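Extracellular solute-binding protein family 1 (Kribbella flavida, PDB 5IXP) probably binds an extracellular solute and delivers it to an ABC transporter for uptake into the cell. Local coordinates at residues 12-15 and 16-19; 142-145 and 146-150; 203-206 and 207-211; 288-291 and 292-295. One frame throughout, in Å; residues are numbered along the deposited sequence. Where two conformers were deposited one is given.

Contact 1: residues 12-15 and 16-19; sequences FGYS and DLYR
The first turn of helix 15-24, entered from the loop after strand 2-8, brings Tyr14 against Tyr18 and Leu17. The fold is that of a periplasmic-binding-protein-like solute receptor. Tyr18 N donates to Tyr14 O at 3.0 Å, close to straight on the carbonyl, and this bond closes the turn. The same carbonyl oxygen sits over one face of the Tyr18 ring, toward its rim. Tyr14 CB lies over that ring too, 3.3 Å from Tyr18 CZ. Tyr18 CG is anti to the carbonyl carbon (chi1 -58°), which brings the ring against Tyr14 O and CB. The two rings are steeply inclined, with planes at 77°. Tyr18 OH reaches the edge of the Tyr14 ring near its plane, 3.3 Å from Tyr14 CD1. Its polar partner is Glu32. Tyr14 CD2, across the ring from CD1, meets Leu17 CD1 obliquely at 3.8 Å, and both side chains continue onto Val303 of helix 297-307. Phe12 CB lies over the centre of one Tyr14 face. Toward the outer side of the helix, Asp16 OD1 forms a salt bridge with Arg19 NH1 at 2.7 Å in one of the two Arg19 conformers. Asp16 OD2 has a second cationic partner in Lys306. A water lies between Gly13 O and Asp16 N: it accepts from Asp16 N at 2.9 Å, and its 2.5 Å approach to Gly13 O is unusually short.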
loop_
_atom_site.group_PDB
_atom_site.type_symbol
_atom_site.label_atom_id
_atom_site.label_comp_id
_atom_site.label_asym_id
_atom_site.label_seq_id
_atom_site.Cartn_x
_atom_site.Cartn_y
_atom_site.Cartn_z
ATOM N N PHE A 12 14.975 -1.647 3.808
ATOM C CA PHE A 12 14.240 -2.270 4.899
ATOM C C PHE A 12 14.705 -1.797 6.271
ATOM O O PHE A 12 13.997 -2.026 7.258
ATOM C CB PHE A 12 14.344 -3.797 4.795
ATOM C CG PHE A 12 13.312 -4.400 3.876
ATOM C CD1 PHE A 12 13.227 -3.990 2.564
ATOM C CD2 PHE A 12 12.421 -5.360 4.330
ATOM C CE1 PHE A 12 12.277 -4.525 1.705
ATOM C CE2 PHE A 12 11.461 -5.904 3.483
ATOM C CZ PHE A 12 11.387 -5.471 2.161
ATOM N N GLY A 13 15.855 -1.134 6.360
ATOM C CA GLY A 13 16.320 -0.643 7.646
ATOM C C GLY A 13 16.864 -1.711 8.568
ATOM O O GLY A 13 16.924 -1.495 9.784
ATOM N N TYR A 14 17.296 -2.849 8.023
ATOM C CA TYR A 14 17.684 -4.008 8.824
ATOM C C TYR A 14 19.169 -4.053 9.185
ATOM O O TYR A 14 19.573 -4.957 9.925
ATOM C CB TYR A 14 17.341 -5.298 8.076
ATOM C CG TYR A 14 15.878 -5.671 8.011
ATOM C CD1 TYR A 14 15.463 -6.727 7.201
ATOM C CD2 TYR A 14 14.914 -5.010 8.790
ATOM C CE1 TYR A 14 14.133 -7.112 7.139
ATOM C CE2 TYR A 14 13.565 -5.390 8.726
ATOM C CZ TYR A 14 13.191 -6.447 7.896
ATOM O OH TYR A 14 11.876 -6.850 7.819
ATOM N N SER A 15 19.994 -3.133 8.682
ATOM C CA SER A 15 21.447 -3.304 8.814
ATOM C C SER A 15 21.883 -3.488 10.269
ATOM O O SER A 15 22.674 -4.390 10.581
ATOM C CB SER A 15 22.182 -2.120 8.188
ATOM O OG SER A 15 21.993 -2.111 6.781
ATOM N N ASP A 16 21.389 -2.639 11.175
ATOM C CA ASP A 16 21.769 -2.807 12.579
ATOM C C ASP A 16 21.163 -4.072 13.165
ATOM O O ASP A 16 21.760 -4.692 14.053
ATOM C CB ASP A 16 21.326 -1.609 13.425
ATOM C CG ASP A 16 21.942 -0.306 12.968
ATOM O OD1 ASP A 16 23.083 -0.337 12.458
ATOM O OD2 ASP A 16 21.282 0.749 13.125
ATOM N N LEU A 17 19.979 -4.460 12.686
ATOM C CA LEU A 17 19.319 -5.636 13.233
ATOM C C LEU A 17 20.120 -6.897 12.944
ATOM O O LEU A 17 20.195 -7.789 13.794
ATOM C CB LEU A 17 17.904 -5.766 12.674
ATOM C CG LEU A 17 16.996 -4.563 12.920
ATOM C CD1 LEU A 17 15.567 -4.891 12.539
ATOM C CD2 LEU A 17 17.082 -4.129 14.367
ATOM N N TYR A 18 20.724 -6.991 11.749
ATOM C CA TYR A 18 21.534 -8.166 11.440
ATOM C C TYR A 18 22.684 -8.298 12.425
ATOM O O TYR A 18 23.003 -9.407 12.870
ATOM C CB TYR A 18 22.092 -8.090 10.019
ATOM C CG TYR A 18 21.068 -7.964 8.911
ATOM C CD1 TYR A 18 19.854 -8.646 8.964
ATOM C CD2 TYR A 18 21.338 -7.176 7.788
ATOM C CE1 TYR A 18 18.922 -8.542 7.923
ATOM C CE2 TYR A 18 20.413 -7.068 6.742
ATOM C CZ TYR A 18 19.213 -7.752 6.819
ATOM O OH TYR A 18 18.296 -7.642 5.791
ATOM N N ARG A 19 23.330 -7.176 12.764
ATOM C CA ARG A 19 24.420 -7.204 13.737
ATOM C C ARG A 19 23.924 -7.671 15.096
ATOM O O ARG A 19 24.583 -8.476 15.768
ATOM C CB ARG A 19 25.061 -5.822 13.861
ATOM C CG ARG A 19 25.673 -5.307 12.578
ATOM C CD ARG A 19 26.362 -3.957 12.750
ATOM N NE ARG A 19 26.754 -3.408 11.456
ATOM C CZ ARG A 19 26.134 -2.402 10.846
ATOM N NH1 ARG A 19 25.100 -1.800 11.424
ATOM N NH2 ARG A 19 26.561 -1.989 9.660
HETATM O O HOH W 1 18.773 -1.490 11.493
#

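Contact 2: residues 142-145 and 146-150; sequences PDWT and SYFAA
Trp144 and Tyr147 lie side by side and point the same way from the first turn of helix 144-157. Their rings form an edge-to-face (T-shaped) pair. The six-membered ring of Trp144 turns its edge to the face of Tyr147, with planes at 81° and centroids 5.3 Å apart. The closest atoms are Trp144 CE3 and Tyr147 CD2, at 3.7 Å. Tyr147 CG is anti to its backbone N (chi1 175°), which sends the ring outward alongside the Trp144 side chain. Phe148 takes the other course, with CG beside its own N. Its CD2 comes to 3.1 Å from Trp144 O, while Phe148 CE2 touches Trp144 CB. Tyr147 CD2 lies over one face of the Phe148 ring. The polar ends of the pair are held elsewhere: Trp144 NE1 by Gln177, Tyr147 OH by Thr234.

Asp143 is the N-cap. Its CG stands between the backbone N and the carbonyl carbon, and this torsion (chi1 49°) turns OD1 toward Ser146 N. Ser146 N donates to Asp143 OD1 at 2.8 Å, nearly along the C-O bond. Ser146 OG gives the same oxygen a second bond, also 2.8 Å, from the syn side and out of the carboxylate plane. One carboxylate oxygen thus accepts two hydrogen bonds from Ser146 at the positive end of the helix dipole. This setting would be expected to stabilise the charged form of Asp143.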
loop_
_atom_site.group_PDB
_atom_site.type_symbol
_atom_site.label_atom_id
_atom_site.label_comp_id
_atom_site.label_asym_id
_atom_site.label_seq_id
_atom_site.Cartn_x
_atom_site.Cartn_y
_atom_site.Cartn_z
ATOM N N PRO A 142 -16.606 10.779 5.422
ATOM C CA PRO A 142 -16.838 9.420 5.943
ATOM C C PRO A 142 -16.906 8.368 4.844
ATOM O O PRO A 142 -16.529 7.211 5.078
ATOM C CB PRO A 142 -18.168 9.555 6.699
ATOM C CG PRO A 142 -18.878 10.646 6.000
ATOM C CD PRO A 142 -17.788 11.640 5.624
ATOM N N ASP A 143 -17.333 8.749 3.643
ATOM C CA ASP A 143 -17.495 7.814 2.542
ATOM C C ASP A 143 -17.132 8.521 1.243
ATOM O O ASP A 143 -16.951 9.742 1.204
ATOM C CB ASP A 143 -18.917 7.256 2.492
ATOM C CG ASP A 143 -19.967 8.334 2.578
ATOM O OD1 ASP A 143 -19.903 9.308 1.814
ATOM O OD2 ASP A 143 -20.870 8.211 3.421
ATOM N N TRP A 144 -17.039 7.740 0.164
ATOM C CA TRP A 144 -16.566 8.310 -1.094
ATOM C C TRP A 144 -17.579 9.285 -1.677
ATOM O O TRP A 144 -17.201 10.304 -2.268
ATOM C CB TRP A 144 -16.222 7.192 -2.082
ATOM C CG TRP A 144 -14.998 6.460 -1.628
ATOM C CD1 TRP A 144 -14.938 5.226 -1.029
ATOM C CD2 TRP A 144 -13.657 6.953 -1.670
ATOM N NE1 TRP A 144 -13.633 4.919 -0.718
ATOM C CE2 TRP A 144 -12.828 5.963 -1.096
ATOM C CE3 TRP A 144 -13.074 8.139 -2.138
ATOM C CZ2 TRP A 144 -11.439 6.121 -0.986
ATOM C CZ3 TRP A 144 -11.702 8.300 -2.025
ATOM C CH2 TRP A 144 -10.896 7.295 -1.459
ATOM N N THR A 145 -18.868 9.009 -1.505
ATOM C CA THR A 145 -19.880 9.947 -1.984
ATOM C C THR A 145 -19.687 11.322 -1.346
ATOM O O THR A 145 -19.710 12.349 -2.032
ATOM C CB THR A 145 -21.272 9.391 -1.699
ATOM O OG1 THR A 145 -21.445 8.170 -2.429
ATOM C CG2 THR A 145 -22.341 10.380 -2.139
ATOM N N SER A 146 -19.452 11.352 -0.031
ATOM C CA SER A 146 -19.195 12.620 0.653
ATOM C C SER A 146 -17.880 13.248 0.201
ATOM O O SER A 146 -17.775 14.477 0.096
ATOM C CB SER A 146 -19.187 12.402 2.165
ATOM O OG SER A 146 -20.437 11.902 2.608
ATOM N N TYR A 147 -16.859 12.423 -0.043
ATOM C CA TYR A 147 -15.589 12.938 -0.552
ATOM C C TYR A 147 -15.776 13.657 -1.889
ATOM O O TYR A 147 -15.284 14.777 -2.083
ATOM C CB TYR A 147 -14.594 11.780 -0.673
ATOM C CG TYR A 147 -13.260 12.125 -1.287
ATOM C CD1 TYR A 147 -12.260 12.744 -0.533
ATOM C CD2 TYR A 147 -12.991 11.810 -2.609
ATOM C CE1 TYR A 147 -11.014 13.045 -1.097
ATOM C CE2 TYR A 147 -11.763 12.100 -3.182
ATOM C CZ TYR A 147 -10.783 12.716 -2.424
ATOM O OH TYR A 147 -9.579 12.989 -3.005
ATOM N N PHE A 148 -16.497 13.035 -2.825
ATOM C CA PHE A 148 -16.710 13.676 -4.123
ATOM C C PHE A 148 -17.649 14.874 -4.013
ATOM O O PHE A 148 -17.464 15.878 -4.710
ATOM C CB PHE A 148 -17.238 12.656 -5.131
ATOM C CG PHE A 148 -16.247 11.550 -5.445
ATOM C CD1 PHE A 148 -14.950 11.853 -5.853
ATOM C CD2 PHE A 148 -16.608 10.217 -5.306
ATOM C CE1 PHE A 148 -14.026 10.833 -6.134
ATOM C CE2 PHE A 148 -15.696 9.194 -5.577
ATOM C CZ PHE A 148 -14.401 9.496 -5.997
ATOM N N ALA A 149 -18.667 14.784 -3.157
ATOM C CA ALA A 149 -19.538 15.937 -2.948
ATOM C C ALA A 149 -18.747 17.131 -2.420
ATOM O O ALA A 149 -18.946 18.262 -2.875
ATOM C CB ALA A 149 -20.674 15.573 -1.991
ATOM N N ALA A 150 -17.847 16.900 -1.458
ATOM C CA ALA A 150 -16.982 17.981 -0.996
ATOM C C ALA A 150 -16.097 18.486 -2.129
ATOM O O ALA A 150 -15.829 19.687 -2.233
ATOM C CB ALA A 150 -16.127 17.512 0.186
#

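Contact 3: residues 203-206 and 207-211; sequences QIVA and ATEDG
Helix 195-209 keeps its i to i+4 backbone bonds to its last turn and then ends in a Schellman motif, with Gly211 as the C-prime residue at positive phi. Glu209 N donates to Val205 O at 2.9 Å, and Asp210 N reaches Ala206 O at 3.0 Å with a more bent angle. Gly211 N turns back to Thr208 O, while Leu212 N bonds to Ala207 O.

The Thr208 hydroxyl adds a side-chain bond to this pattern. Its OG1 sits between the backbone N and the carbonyl carbon (chi1 68°), and this aims it back at the preceding turn. Val205 O therefore takes two donors. Glu209 N comes nearly end-on, and Thr208 OG1 comes at 2.6 Å in the carbonyl plane on a lone pair. Thr208 CG2 rests near Ile204 O, at 3.3 Å.

Glu209, itself exposed, crosses Val205, and Glu209 CG is 3.4 Å from Val205 O. Ile204 packs on Trp171 and Met174 of helix 167-175, and Val205 touches Leu367 of helix 356-371. The carboxylate of Glu209 ends alongside the valine, with OE2 3.8 Å from Val205 CG1.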
loop_
_atom_site.group_PDB
_atom_site.type_symbol
_atom_site.label_atom_id
_atom_site.label_comp_id
_atom_site.label_asym_id
_atom_site.label_seq_id
_atom_site.Cartn_x
_atom_site.Cartn_y
_atom_site.Cartn_z
ATOM N N GLN A 203 -18.632 6.193 -10.572
ATOM C CA GLN A 203 -18.515 7.307 -9.636
ATOM C C GLN A 203 -17.231 8.102 -9.870
ATOM O O GLN A 203 -17.236 9.337 -9.778
ATOM C CB GLN A 203 -18.591 6.785 -8.201
ATOM C CG GLN A 203 -18.729 7.860 -7.150
ATOM C CD GLN A 203 -19.115 7.287 -5.788
ATOM O OE1 GLN A 203 -18.840 6.125 -5.493
ATOM N NE2 GLN A 203 -19.769 8.101 -4.961
ATOM N N ILE A 204 -16.120 7.420 -10.168
ATOM C CA ILE A 204 -14.885 8.140 -10.456
ATOM C C ILE A 204 -14.979 8.851 -11.797
ATOM O O ILE A 204 -14.513 9.988 -11.941
ATOM C CB ILE A 204 -13.681 7.186 -10.415
ATOM C CG1 ILE A 204 -13.581 6.576 -9.030
ATOM C CG2 ILE A 204 -12.385 7.928 -10.764
ATOM C CD1 ILE A 204 -12.512 5.518 -8.941
ATOM N N VAL A 205 -15.551 8.191 -12.808
ATOM C CA VAL A 205 -15.729 8.856 -14.096
ATOM C C VAL A 205 -16.574 10.115 -13.931
ATOM O O VAL A 205 -16.249 11.176 -14.479
ATOM C CB VAL A 205 -16.339 7.888 -15.126
ATOM C CG1 VAL A 205 -16.797 8.647 -16.361
ATOM C CG2 VAL A 205 -15.314 6.814 -15.508
ATOM N N ALA A 206 -17.650 10.032 -13.145
ATOM C CA ALA A 206 -18.469 11.221 -12.928
ATOM C C ALA A 206 -17.657 12.328 -12.266
ATOM O O ALA A 206 -17.810 13.506 -12.604
ATOM C CB ALA A 206 -19.703 10.872 -12.098
ATOM N N ALA A 207 -16.768 11.965 -11.335
ATOM C CA ALA A 207 -15.889 12.956 -10.725
ATOM C C ALA A 207 -14.988 13.616 -11.766
ATOM O O ALA A 207 -14.781 14.837 -11.729
ATOM C CB ALA A 207 -15.049 12.306 -9.620
ATOM N N THR A 208 -14.432 12.830 -12.700
ATOM C CA THR A 208 -13.599 13.431 -13.742
ATOM C C THR A 208 -14.424 14.356 -14.624
ATOM O O THR A 208 -13.951 15.422 -15.030
ATOM C CB THR A 208 -12.904 12.363 -14.604
ATOM O OG1 THR A 208 -13.864 11.651 -15.405
ATOM C CG2 THR A 208 -12.108 11.384 -13.744
ATOM N N GLU A 209 -15.664 13.971 -14.923
ATOM C CA GLU A 209 -16.523 14.853 -15.708
ATOM C C GLU A 209 -16.850 16.134 -14.952
ATOM O O GLU A 209 -17.145 17.163 -15.571
ATOM C CB GLU A 209 -17.801 14.124 -16.106
ATOM C CG GLU A 209 -17.561 12.989 -17.071
ATOM C CD GLU A 209 -18.787 12.132 -17.275
ATOM O OE1 GLU A 209 -19.751 12.269 -16.487
ATOM O OE2 GLU A 209 -18.783 11.323 -18.229
ATOM N N ASP A 210 -16.810 16.096 -13.628
ATOM C CA ASP A 210 -17.045 17.280 -12.820
ATOM C C ASP A 210 -15.773 18.082 -12.573
ATOM O O ASP A 210 -15.802 19.036 -11.790
ATOM C CB ASP A 210 -17.694 16.888 -11.489
ATOM C CG ASP A 210 -19.078 16.280 -11.672
ATOM O OD1 ASP A 210 -19.741 16.614 -12.678
ATOM O OD2 ASP A 210 -19.505 15.473 -10.815
ATOM N N GLY A 211 -14.667 17.729 -13.229
ATOM C CA GLY A 211 -13.440 18.489 -13.105
ATOM C C GLY A 211 -12.653 18.221 -11.846
ATOM O O GLY A 211 -11.781 19.019 -11.487
#

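Contact 4: residues 288-291 and 292-295; sequences AKLA and AWLT
Leu294 bends back over the turn of helix 284-294 that precedes it and meets Leu290. Its CB starts 3.5 Å from Leu290 O. CG is anti to the carbonyl carbon (chi1 -72°), which carries the branch back along the helix. There Leu294 CG lies 3.4 Å from Leu290 O and 3.9 Å from Leu290 CD1. One tip, Leu294 CD1, reaches Leu290 CG, also at 3.9 Å, and stays near Leu290 O. The other, CD2, leads toward Leu17 of helix 15-24. The two leucines thus meet branch against branch. Leu290 has its CG anti to the backbone N, and its CD1 serves two neighbours. Besides Leu294, it approaches Trp293 CE3 at 4.3 Å, obliquely to the indole.

The backbone beneath is regular. Leu294 N donates to Leu290 O at 2.8 Å, and Trp293 N and Ala292 N make the equivalent bonds to Lys289 O and Ala288 O. The pattern slackens at Thr295, the first residue to leave helical angles. Its N makes only a weak bond to Ala291 O. Its hydroxyl lies between N and the carbonyl carbon and turns back toward the preceding turn: Thr295 OG1 is 2.9 Å from Ala291 O, with Ala292 O as a competing acceptor for its one proton.

Ala291, Leu294 and Thr295 pack on Leu275 of strand 269-276. The Trp293 ring meets that of Tyr21 at an inclined angle, and Leu290 touches Tyr21 too. The helix is packed between strand 269-276 and helix 15-24, a layering consistent with an alpha/beta lobe of the periplasmic-binding-protein fold.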
loop_
_atom_site.group_PDB
_atom_site.type_symbol
_atom_site.label_atom_id
_atom_site.label_comp_id
_atom_site.label_asym_id
_atom_site.label_seq_id
_atom_site.Cartn_x
_atom_site.Cartn_y
_atom_site.Cartn_z
ATOM N N ALA A 288 13.123 -19.144 9.179
ATOM C CA ALA A 288 11.854 -18.704 9.757
ATOM C C ALA A 288 12.073 -18.008 11.094
ATOM O O ALA A 288 11.390 -17.023 11.408
ATOM C CB ALA A 288 10.891 -19.886 9.919
ATOM N N LYS A 289 13.025 -18.501 11.895
ATOM C CA LYS A 289 13.304 -17.869 13.180
ATOM C C LYS A 289 13.795 -16.441 12.992
ATOM O O LYS A 289 13.359 -15.517 13.700
ATOM C CB LYS A 289 14.337 -18.674 13.979
ATOM C CG LYS A 289 14.500 -18.125 15.393
ATOM C CD LYS A 289 15.810 -18.514 16.091
ATOM C CE LYS A 289 16.070 -19.986 16.063
ATOM N NZ LYS A 289 17.347 -20.302 16.790
ATOM N N LEU A 290 14.720 -16.243 12.049
ATOM C CA LEU A 290 15.236 -14.904 11.794
ATOM C C LEU A 290 14.141 -13.994 11.249
ATOM O O LEU A 290 14.033 -12.829 11.658
ATOM C CB LEU A 290 16.424 -14.970 10.829
ATOM C CG LEU A 290 16.949 -13.606 10.336
ATOM C CD1 LEU A 290 17.389 -12.714 11.510
ATOM C CD2 LEU A 290 18.088 -13.780 9.306
ATOM N N ALA A 291 13.316 -14.510 10.332
ATOM C CA ALA A 291 12.237 -13.699 9.771
ATOM C C ALA A 291 11.244 -13.288 10.852
ATOM O O ALA A 291 10.761 -12.146 10.866
ATOM C CB ALA A 291 11.524 -14.458 8.657
ATOM N N ALA A 292 10.932 -14.205 11.772
ATOM C CA ALA A 292 10.031 -13.861 12.866
ATOM C C ALA A 292 10.647 -12.795 13.764
ATOM O O ALA A 292 9.953 -11.883 14.231
ATOM C CB ALA A 292 9.678 -15.114 13.671
ATOM N N TRP A 293 11.954 -12.887 14.017
ATOM C CA TRP A 293 12.587 -11.890 14.873
ATOM C C TRP A 293 12.634 -10.524 14.190
ATOM O O TRP A 293 12.356 -9.492 14.820
ATOM C CB TRP A 293 13.990 -12.353 15.267
ATOM C CG TRP A 293 14.691 -11.380 16.165
ATOM C CD1 TRP A 293 14.565 -11.281 17.523
ATOM C CD2 TRP A 293 15.622 -10.367 15.773
ATOM N NE1 TRP A 293 15.362 -10.270 18.001
ATOM C CE2 TRP A 293 16.021 -9.691 16.945
ATOM C CE3 TRP A 293 16.160 -9.967 14.544
ATOM C CZ2 TRP A 293 16.927 -8.633 16.925
ATOM C CZ3 TRP A 293 17.072 -8.927 14.527
ATOM C CH2 TRP A 293 17.448 -8.271 15.714
ATOM N N LEU A 294 12.979 -10.496 12.901
ATOM C CA LEU A 294 13.039 -9.228 12.183
ATOM C C LEU A 294 11.685 -8.529 12.147
ATOM O O LEU A 294 11.632 -7.303 12.002
ATOM C CB LEU A 294 13.545 -9.452 10.747
ATOM C CG LEU A 294 15.033 -9.801 10.585
ATOM C CD1 LEU A 294 15.283 -10.321 9.169
ATOM C CD2 LEU A 294 15.944 -8.597 10.884
ATOM N N THR A 295 10.586 -9.279 12.240
ATOM C CA THR A 295 9.254 -8.688 12.169
ATOM C C THR A 295 8.575 -8.586 13.532
ATOM O O THR A 295 7.397 -8.215 13.596
ATOM C CB THR A 295 8.367 -9.477 11.198
ATOM O OG1 THR A 295 8.284 -10.851 11.618
ATOM C CG2 THR A 295 8.948 -9.401 9.780
#

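Overall arrangement
The four contacts fall into two pairs on opposite sides of the chain's centre. Contacts 1 and 4 touch: Leu17 and Tyr14 pack against Leu294, so helices 15-24 and 284-294 are joined by packing of mostly apolar side chains. Contacts 2 and 3 also touch, through Phe148 on Gln203 and Ala207 and a probable hydrogen bond from Gln203 NE2 to Thr145 OG1. Contact 4 is mostly buried; the others each have a surface side. Contacts 1 and 2 sit at helix starts, with a water between loop and helix in one and a carboxylate cap in the other. Contacts 3 and 4 sit at helix ends, where threonine hydroxyls turn back to carbonyls.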